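Acyl-CoA dehydrogenase FadE3 (Mycobacterium smegmatis, PDB 4IV6) belongs to the acyl-CoA dehydrogenase family of flavoproteins and, in this four-chain assembly, is modelled with dihydroflavine-adenine dinucleotide. Local coordinates at residues 170-175 / 182-187; 190-195 / 217-222; 329-334 / 354-359. One frame throughout, in Å; residues are numbered along the deposited sequence.

Contact 1 (170-175 / 182-187)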
loop_
_atom_site.group_PDB
_atom_site.type_symbol
_atom_site.label_atom_id
_atom_site.label_comp_id
_atom_site.label_asym_id
_atom_site.label_seq_id
_atom_site.Cartn_x
_atom_site.Cartn_y
_atom_site.Cartn_z
ATOM N N MET B 170 -36.731 5.711 -5.313
ATOM C CA MET B 170 -36.314 6.291 -6.590
ATOM C C MET B 170 -36.815 5.357 -7.670
ATOM O O MET B 170 -36.557 4.143 -7.624
ATOM C CB MET B 170 -34.805 6.460 -6.663
ATOM C CG MET B 170 -34.327 7.183 -7.926
ATOM S SD MET B 170 -32.523 7.376 -8.005
ATOM C CE MET B 170 -32.288 8.751 -6.931
ATOM N N CYS B 171 -37.560 5.920 -8.612
ATOM C CA CYS B 171 -38.246 5.136 -9.637
ATOM C C CYS B 171 -38.465 5.954 -10.896
ATOM O O CYS B 171 -38.298 7.160 -10.889
ATOM C CB CYS B 171 -39.565 4.612 -9.094
ATOM S SG CYS B 171 -40.664 5.876 -8.443
ATOM N N LYS B 172 -38.784 5.282 -11.999
ATOM C CA LYS B 172 -39.015 5.941 -13.270
ATOM C C LYS B 172 -40.471 6.335 -13.422
ATOM O O LYS B 172 -41.341 5.474 -13.643
ATOM C CB LYS B 172 -38.567 5.055 -14.448
ATOM C CG LYS B 172 -37.039 4.918 -14.567
ATOM C CD LYS B 172 -36.628 4.007 -15.714
ATOM C CE LYS B 172 -35.123 4.045 -15.908
ATOM N NZ LYS B 172 -34.604 2.956 -16.759
ATOM N N THR B 173 -40.729 7.639 -13.327
ATOM C CA THR B 173 -42.059 8.191 -13.639
ATOM C C THR B 173 -42.253 8.352 -15.132
ATOM O O THR B 173 -43.388 8.413 -15.585
ATOM C CB THR B 173 -42.359 9.524 -12.924
ATOM O OG1 THR B 173 -41.217 10.394 -13.006
ATOM C CG2 THR B 173 -42.707 9.244 -11.451
ATOM N N ASP B 174 -41.162 8.443 -15.886
ATOM C CA ASP B 174 -41.260 8.395 -17.344
ATOM C C ASP B 174 -40.100 7.595 -17.914
ATOM O O ASP B 174 -39.018 8.146 -18.129
ATOM C CB ASP B 174 -41.281 9.804 -17.939
ATOM C CG ASP B 174 -41.388 9.801 -19.466
ATOM O OD1 ASP B 174 -41.636 8.735 -20.067
ATOM O OD2 ASP B 174 -41.191 10.878 -20.068
ATOM N N PRO B 175 -40.330 6.294 -18.188
ATOM C CA PRO B 175 -39.233 5.489 -18.724
ATOM C C PRO B 175 -38.795 5.887 -20.144
ATOM O O PRO B 175 -37.737 5.469 -20.587
ATOM C CB PRO B 175 -39.767 4.044 -18.676
ATOM C CG PRO B 175 -41.219 4.127 -18.367
ATOM C CD PRO B 175 -41.506 5.489 -17.812
ATOM N N LYS B 182 -34.149 12.596 -16.928
ATOM C CA LYS B 182 -35.318 13.376 -16.546
ATOM C C LYS B 182 -36.585 12.535 -16.356
ATOM O O LYS B 182 -37.630 13.071 -16.054
ATOM C CB LYS B 182 -35.574 14.483 -17.577
ATOM C CG LYS B 182 -34.521 15.592 -17.594
ATOM C CD LYS B 182 -34.371 16.339 -16.259
ATOM C CE LYS B 182 -35.695 16.904 -15.735
ATOM N NZ LYS B 182 -35.516 17.753 -14.513
ATOM N N GLY B 183 -36.499 11.227 -16.531
ATOM C CA GLY B 183 -37.626 10.348 -16.223
ATOM C C GLY B 183 -37.652 9.764 -14.808
ATOM O O GLY B 183 -38.521 8.947 -14.491
ATOM N N VAL B 184 -36.710 10.164 -13.964
ATOM C CA VAL B 184 -36.533 9.566 -12.623
ATOM C C VAL B 184 -36.949 10.523 -11.529
ATOM O O VAL B 184 -36.510 11.680 -11.518
ATOM C CB VAL B 184 -35.066 9.126 -12.405
ATOM C CG1 VAL B 184 -34.829 8.657 -10.990
ATOM C CG2 VAL B 184 -34.738 7.974 -13.355
ATOM N N SER B 185 -37.773 10.036 -10.606
ATOM C CA SER B 185 -38.303 10.822 -9.513
ATOM C C SER B 185 -38.173 10.054 -8.225
ATOM O O SER B 185 -37.814 8.877 -8.227
ATOM C CB SER B 185 -39.790 11.140 -9.751
ATOM O OG SER B 185 -39.975 11.718 -11.033
ATOM N N ILE B 186 -38.476 10.719 -7.123
ATOM C CA ILE B 186 -38.526 10.072 -5.828
ATOM C C ILE B 186 -39.946 10.176 -5.283
ATOM O O ILE B 186 -40.537 11.255 -5.294
ATOM C CB ILE B 186 -37.531 10.709 -4.872
ATOM C CG1 ILE B 186 -36.087 10.423 -5.337
ATOM C CG2 ILE B 186 -37.762 10.197 -3.452
ATOM C CD1 ILE B 186 -35.042 11.205 -4.551
ATOM N N LEU B 187 -40.495 9.048 -4.850
ATOM C CA LEU B 187 -41.819 8.999 -4.260
ATOM C C LEU B 187 -41.686 8.556 -2.817
ATOM O O LEU B 187 -40.859 7.685 -2.501
ATOM C CB LEU B 187 -42.737 8.015 -5.007
ATOM C CG LEU B 187 -42.974 8.143 -6.525
ATOM C CD1 LEU B 187 -44.080 7.179 -6.966
ATOM C CD2 LEU B 187 -43.324 9.536 -6.956
#
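Cys171 and Ser185 form the hydrogen-bonded pair of this antiparallel hairpin. Cys171 N donates to Ser185 O at 3.0 Å, and Ser185 N returns a bond to Cys171 O at 2.9 Å. Both bonds are nearly straight. The non-hydrogen-bonded pairs Met170 with Ile186 and Lys172 with Val184 flank this pair. On the face carrying Met170 and Val184, the packing is tight: Met170 CG presses on Val184 CG1 at 3.4 Å. With Val184 CG1 and Met170 CG each anti to its own backbone N (chi1 174° and -175°), the two groups are brought together, and the side chains cross at a slant. On the other face, the Cys171 SG lies against Leu187 CG at 3.8 Å. Farther along, toward the turn, Thr173 OG1 and Ser185 OG hydrogen-bond at 2.7 Å.

The strand pairing gives way to a turn at Gly183 O. This oxygen takes a straight bond from Asp174 N at 3.0 Å, in the carbonyl plane on a lone pair, and a weak, bent one from Thr173 N. Gly183 CA comes within 3.2 Å of Asp174 O.

Further out, Phe235 of helix 234-270 packs on both Met170 and Val184. Ser185 OG also bonds to Gly232 N, which ties the hairpin to the chain just before that helix. The buried Ser185 hydroxyl thus has Gly232 N as a partner besides Thr173, so this polar pair is not left without bonds.

Contact 2 (190-195 / 217-222); sequences EKVPGF and TDARVP
Val192 packs its CG2 methyl against strand 219-222, and this is the close part of the contact. CG2 lies 3.7 Å from Arg220 O and 4.0 Å from Val221 CG1, with Ala219 CB a little farther off. CG1 of Val192 is anti to its carbonyl carbon (chi1 -59°), which places CG2 between the two backbone branches and directs it at the strand. The Val192 and Val221 side chains meet at about a right angle. Val189, on strand 184-190, also packs on Val221.

The other side of the contact is looser and wetter. A single direct hydrogen bond crosses it: Thr217 N donates to Gly194 O at 2.9 Å, in the carbonyl plane. One water supplements this bond. It donates to Gly194 O and is 2.8 Å from Thr217 OG1. A second water joins the backbones, donating to Pro193 O at 2.7 Å and accepting from Arg220 N at 3.1 Å. Pro193 and Thr217 are exposed here. One water thus extends the direct bond, and the other bridges backbones that do not bond directly.

The shape of 190-195 comes from a type II beta turn, Val192 to Phe195, closed by Phe195 N to Val192 O at 3.1 Å. Gly194 takes the third position with a positive phi of 100°, and its CA sits close to Thr217 O. On the other segment, Asp218 and Ala219 both face Ile151. Together they form a G1 beta bulge, at the corner where the chain passes into strand 219-222, which pairs with strand 148-159 in the antiparallel sheet of the middle domain.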
loop_
_atom_site.group_PDB
_atom_site.type_symbol
_atom_site.label_atom_id
_atom_site.label_comp_id
_atom_site.label_asym_id
_atom_site.label_seq_id
_atom_site.Cartn_x
_atom_site.Cartn_y
_atom_site.Cartn_z
ATOM N N GLU B 190 -45.609 4.692 1.487
ATOM C CA GLU B 190 -45.984 3.967 2.682
ATOM C C GLU B 190 -46.199 2.466 2.379
ATOM O O GLU B 190 -46.200 2.037 1.225
ATOM C CB GLU B 190 -47.263 4.579 3.300
ATOM C CG GLU B 190 -47.120 6.064 3.564
ATOM C CD GLU B 190 -48.343 6.675 4.236
ATOM O OE1 GLU B 190 -49.363 5.992 4.428
ATOM O OE2 GLU B 190 -48.277 7.843 4.578
ATOM N N LYS B 191 -46.386 1.684 3.428
ATOM C CA LYS B 191 -46.595 0.244 3.306
ATOM C C LYS B 191 -48.013 -0.099 2.776
ATOM O O LYS B 191 -48.880 -0.538 3.519
ATOM C CB LYS B 191 -46.322 -0.435 4.650
ATOM C CG LYS B 191 -44.871 -0.345 5.142
ATOM C CD LYS B 191 -43.934 -1.191 4.300
ATOM C CE LYS B 191 -42.458 -0.904 4.567
ATOM N NZ LYS B 191 -42.029 -1.378 5.900
ATOM N N VAL B 192 -48.219 0.105 1.479
ATOM C CA VAL B 192 -49.492 -0.084 0.821
ATOM C C VAL B 192 -49.628 -1.513 0.252
ATOM O O VAL B 192 -48.630 -2.229 0.111
ATOM C CB VAL B 192 -49.664 0.938 -0.315
ATOM C CG1 VAL B 192 -49.576 2.342 0.256
ATOM C CG2 VAL B 192 -48.612 0.737 -1.402
ATOM N N PRO B 193 -50.864 -1.928 -0.061
ATOM C CA PRO B 193 -51.055 -3.217 -0.703
ATOM C C PRO B 193 -50.216 -3.302 -1.983
ATOM O O PRO B 193 -50.160 -2.347 -2.740
ATOM C CB PRO B 193 -52.579 -3.253 -0.984
ATOM C CG PRO B 193 -53.154 -2.425 0.130
ATOM C CD PRO B 193 -52.151 -1.292 0.282
ATOM N N GLY B 194 -49.497 -4.396 -2.165
ATOM C CA GLY B 194 -48.663 -4.557 -3.350
ATOM C C GLY B 194 -47.185 -4.259 -3.078
ATOM O O GLY B 194 -46.343 -4.484 -3.940
ATOM N N PHE B 195 -46.876 -3.725 -1.898
ATOM C CA PHE B 195 -45.491 -3.413 -1.531
ATOM C C PHE B 195 -45.048 -4.512 -0.564
ATOM O O PHE B 195 -45.435 -4.499 0.607
ATOM C CB PHE B 195 -45.452 -2.019 -0.873
ATOM C CG PHE B 195 -44.100 -1.572 -0.366
ATOM C CD1 PHE B 195 -42.973 -2.383 -0.401
ATOM C CD2 PHE B 195 -43.992 -0.332 0.215
ATOM C CE1 PHE B 195 -41.765 -1.948 0.103
ATOM C CE2 PHE B 195 -42.791 0.121 0.716
ATOM C CZ PHE B 195 -41.672 -0.698 0.658
ATOM N N THR B 217 -45.876 -4.882 -6.794
ATOM C CA THR B 217 -46.833 -5.412 -7.761
ATOM C C THR B 217 -48.072 -4.560 -7.742
ATOM O O THR B 217 -48.816 -4.585 -6.783
ATOM C CB THR B 217 -47.207 -6.844 -7.377
ATOM O OG1 THR B 217 -46.003 -7.602 -7.178
ATOM C CG2 THR B 217 -48.045 -7.484 -8.450
ATOM N N ASP B 218 -48.292 -3.794 -8.811
ATOM C CA ASP B 218 -49.522 -2.998 -8.973
ATOM C C ASP B 218 -49.769 -2.177 -7.706
ATOM O O ASP B 218 -50.915 -2.050 -7.237
ATOM C CB ASP B 218 -50.703 -3.930 -9.270
ATOM C CG ASP B 218 -51.950 -3.190 -9.779
ATOM O OD1 ASP B 218 -51.831 -2.357 -10.689
ATOM O OD2 ASP B 218 -53.040 -3.488 -9.274
ATOM N N ALA B 219 -48.706 -1.596 -7.165
ATOM C CA ALA B 219 -48.779 -0.919 -5.847
ATOM C C ALA B 219 -49.194 0.527 -6.043
ATOM O O ALA B 219 -48.441 1.336 -6.632
ATOM C CB ALA B 219 -47.446 -0.976 -5.133
ATOM N N ARG B 220 -50.382 0.857 -5.545
ATOM C CA ARG B 220 -50.984 2.170 -5.762
ATOM C C ARG B 220 -50.668 3.135 -4.625
ATOM O O ARG B 220 -50.921 2.828 -3.470
ATOM C CB ARG B 220 -52.502 2.031 -5.877
ATOM C CG ARG B 220 -52.959 1.000 -6.897
ATOM C CD ARG B 220 -54.467 1.105 -7.117
ATOM N NE ARG B 220 -54.726 1.815 -8.351
ATOM C CZ ARG B 220 -54.554 1.252 -9.539
ATOM N NH1 ARG B 220 -54.782 1.948 -10.631
ATOM N NH2 ARG B 220 -54.148 -0.022 -9.616
ATOM N N VAL B 221 -50.119 4.291 -4.959
ATOM C CA VAL B 221 -49.936 5.380 -4.003
ATOM C C VAL B 221 -50.523 6.635 -4.632
ATOM O O VAL B 221 -50.580 6.752 -5.834
ATOM C CB VAL B 221 -48.459 5.605 -3.648
ATOM C CG1 VAL B 221 -47.870 4.343 -3.054
ATOM C CG2 VAL B 221 -47.653 6.071 -4.857
ATOM N N PRO B 222 -50.983 7.579 -3.816
ATOM C CA PRO B 222 -51.500 8.786 -4.414
ATOM C C PRO B 222 -50.390 9.624 -5.050
ATOM O O PRO B 222 -49.215 9.527 -4.641
ATOM C CB PRO B 222 -52.174 9.518 -3.244
ATOM C CG PRO B 222 -51.658 8.895 -2.002
ATOM C CD PRO B 222 -51.104 7.550 -2.353
HETATM O O HOH W 1 -51.838 -0.191 -3.045
HETATM O O HOH W 2 -45.301 -7.414 -4.507
#

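Contact 3 (329-334 / 354-359)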
loop_
_atom_site.group_PDB
_atom_site.type_symbol
_atom_site.label_atom_id
_atom_site.label_comp_id
_atom_site.label_asym_id
_atom_site.label_seq_id
_atom_site.Cartn_x
_atom_site.Cartn_y
_atom_site.Cartn_z
ATOM N N THR B 329 -9.599 3.800 5.357
ATOM C CA THR B 329 -8.851 3.854 6.603
ATOM C C THR B 329 -9.415 2.875 7.638
ATOM O O THR B 329 -8.647 2.160 8.278
ATOM C CB THR B 329 -8.830 5.279 7.195
ATOM O OG1 THR B 329 -8.033 6.109 6.343
ATOM C CG2 THR B 329 -8.180 5.314 8.564
ATOM N N ALA B 330 -10.737 2.830 7.806
ATOM C CA ALA B 330 -11.324 1.907 8.798
ATOM C C ALA B 330 -11.006 0.449 8.495
ATOM O O ALA B 330 -10.735 -0.328 9.403
ATOM C CB ALA B 330 -12.832 2.125 8.955
ATOM N N MET B 331 -11.042 0.068 7.218
ATOM C CA MET B 331 -10.683 -1.301 6.803
ATOM C C MET B 331 -9.226 -1.616 7.129
ATOM O O MET B 331 -8.919 -2.692 7.665
ATOM C CB MET B 331 -10.943 -1.476 5.306
ATOM C CG MET B 331 -10.682 -2.860 4.763
ATOM S SD MET B 331 -11.894 -4.086 5.322
ATOM C CE MET B 331 -11.177 -4.875 6.751
ATOM N N GLN B 332 -8.329 -0.671 6.852
ATOM C CA GLN B 332 -6.897 -0.858 7.171
ATOM C C GLN B 332 -6.674 -1.009 8.682
ATOM O O GLN B 332 -5.963 -1.925 9.141
ATOM C CB GLN B 332 -6.092 0.322 6.656
ATOM C CG GLN B 332 -6.075 0.381 5.125
ATOM C CD GLN B 332 -5.613 1.719 4.551
ATOM O OE1 GLN B 332 -5.104 2.609 5.247
ATOM N NE2 GLN B 332 -5.840 1.882 3.261
ATOM N N ILE B 333 -7.307 -0.123 9.451
ATOM C CA ILE B 333 -7.176 -0.152 10.887
ATOM C C ILE B 333 -7.792 -1.427 11.464
ATOM O O ILE B 333 -7.217 -2.029 12.409
ATOM C CB ILE B 333 -7.747 1.130 11.534
ATOM C CG1 ILE B 333 -6.845 2.319 11.162
ATOM C CG2 ILE B 333 -7.866 0.995 13.042
ATOM C CD1 ILE B 333 -7.400 3.662 11.619
ATOM N N ALA B 334 -8.936 -1.865 10.916
ATOM C CA ALA B 334 -9.589 -3.075 11.434
ATOM C C ALA B 334 -8.682 -4.293 11.272
ATOM O O ALA B 334 -8.509 -5.055 12.192
ATOM C CB ALA B 334 -10.932 -3.311 10.777
ATOM N N ARG B 354 -15.251 -8.494 14.779
ATOM C CA ARG B 354 -16.481 -7.844 14.390
ATOM C C ARG B 354 -16.188 -6.552 13.600
ATOM O O ARG B 354 -16.849 -6.290 12.587
ATOM C CB ARG B 354 -17.357 -7.521 15.609
ATOM C CG ARG B 354 -18.710 -7.000 15.194
ATOM C CD ARG B 354 -19.312 -5.997 16.111
ATOM N NE ARG B 354 -19.011 -6.095 17.548
ATOM C CZ ARG B 354 -19.007 -5.007 18.323
ATOM N NH1 ARG B 354 -19.256 -3.789 17.791
ATOM N NH2 ARG B 354 -18.779 -5.110 19.622
ATOM N N TYR B 355 -15.248 -5.732 14.076
ATOM C CA TYR B 355 -14.922 -4.516 13.326
ATOM C C TYR B 355 -14.432 -4.863 11.929
ATOM O O TYR B 355 -14.726 -4.156 10.979
ATOM C CB TYR B 355 -13.903 -3.622 14.045
ATOM C CG TYR B 355 -14.145 -3.458 15.524
ATOM C CD1 TYR B 355 -15.409 -3.177 16.032
ATOM C CD2 TYR B 355 -13.078 -3.554 16.423
ATOM C CE1 TYR B 355 -15.614 -3.030 17.399
ATOM C CE2 TYR B 355 -13.279 -3.415 17.778
ATOM C CZ TYR B 355 -14.529 -3.144 18.254
ATOM O OH TYR B 355 -14.663 -2.967 19.600
ATOM N N PHE B 356 -13.658 -5.936 11.835
ATOM C CA PHE B 356 -13.112 -6.421 10.575
ATOM C C PHE B 356 -14.257 -6.827 9.627
ATOM O O PHE B 356 -14.211 -6.546 8.446
ATOM C CB PHE B 356 -12.166 -7.601 10.867
ATOM C CG PHE B 356 -11.576 -8.265 9.654
ATOM C CD1 PHE B 356 -10.465 -7.730 9.014
ATOM C CD2 PHE B 356 -12.085 -9.464 9.177
ATOM C CE1 PHE B 356 -9.904 -8.372 7.904
ATOM C CE2 PHE B 356 -11.525 -10.094 8.078
ATOM C CZ PHE B 356 -10.436 -9.552 7.451
ATOM N N ARG B 357 -15.286 -7.474 10.161
ATOM C CA ARG B 357 -16.439 -7.884 9.350
ATOM C C ARG B 357 -17.337 -6.697 8.987
ATOM O O ARG B 357 -17.996 -6.734 7.976
ATOM C CB ARG B 357 -17.288 -8.924 10.111
ATOM C CG ARG B 357 -16.708 -10.320 10.203
ATOM C CD ARG B 357 -17.716 -11.269 10.808
ATOM N NE ARG B 357 -17.933 -11.008 12.227
ATOM C CZ ARG B 357 -18.994 -10.415 12.764
ATOM N NH1 ARG B 357 -20.024 -10.032 12.028
ATOM N NH2 ARG B 357 -19.057 -10.269 14.083
ATOM N N ASP B 358 -17.375 -5.669 9.835
ATOM C CA ASP B 358 -18.248 -4.511 9.609
ATOM C C ASP B 358 -17.652 -3.490 8.615
ATOM O O ASP B 358 -18.372 -2.867 7.848
ATOM C CB ASP B 358 -18.573 -3.814 10.918
ATOM C CG ASP B 358 -19.666 -4.538 11.718
ATOM O OD1 ASP B 358 -20.310 -5.468 11.167
ATOM O OD2 ASP B 358 -19.876 -4.164 12.885
ATOM N N ALA B 359 -16.334 -3.357 8.612
ATOM C CA ALA B 359 -15.666 -2.312 7.839
ATOM C C ALA B 359 -15.910 -2.339 6.320
ATOM O O ALA B 359 -16.134 -1.282 5.734
ATOM C CB ALA B 359 -14.156 -2.308 8.156
#
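Tyr355 O, touched by the CB of Ala334 at 3.9 Å, accepts the helical bond from Ala359 N at 3.0 Å and a weaker one from Asp358 N. No hydrogen bond crosses between the two segments, and the contact is apolar. Ala359 CB sits over the other helix, 3.9 Å from Met331 CA and 4.3 Å from Ala334 CB. Ala334 CB in turn rests 3.8 Å from Phe356 CA. These small methyls let the segment axes come within 8.8 Å.

Met331 reaches across at one side. Its chain bends at chi2 (70°) and again at chi3 (-95°), which brings SD to 4.0 Å from Ala359 CB and CE to 3.7 Å from Phe356 CD1. The methyl meets the ring obliquely. The backbone of Ala334 lies at the edge of the same ring.

Phe356 also stacks on Phe356 of the second subunit, and Met331 packs on Leu335 of that subunit. On another side, Tyr355 packs on helix 234-270 and its OH bonds to Asp263. The segment axes run roughly antiparallel, at 154°. This is antiparallel helix packing within the helical C-terminal domain of the acyl-CoA dehydrogenase fold, and it forms part of an interface with the second subunit.

In the fold
Along the chain the three contacts follow in series, and none nests in or crosses another. Contact 1 closes the hairpin of strands 166-172 and 184-190, with six residues between its segments. Contact 2 opens soon after and brings the turn after strand 184-190 back to strand 219-222, across 21 residues holding strand 211-216 and most of strand 195-200. These two contacts belong to the beta-rich middle domain and touch through Leu187 CD1 and Val221 CG2, at 4.3 Å. Contact 3, much later, joins helices 316-340 and 352-364 of the C-terminal domain and closes a 19-residue connection between its segments. It lies on the opposite side of the chain's centre, and its nearest atoms are about 23 Å from either of the others.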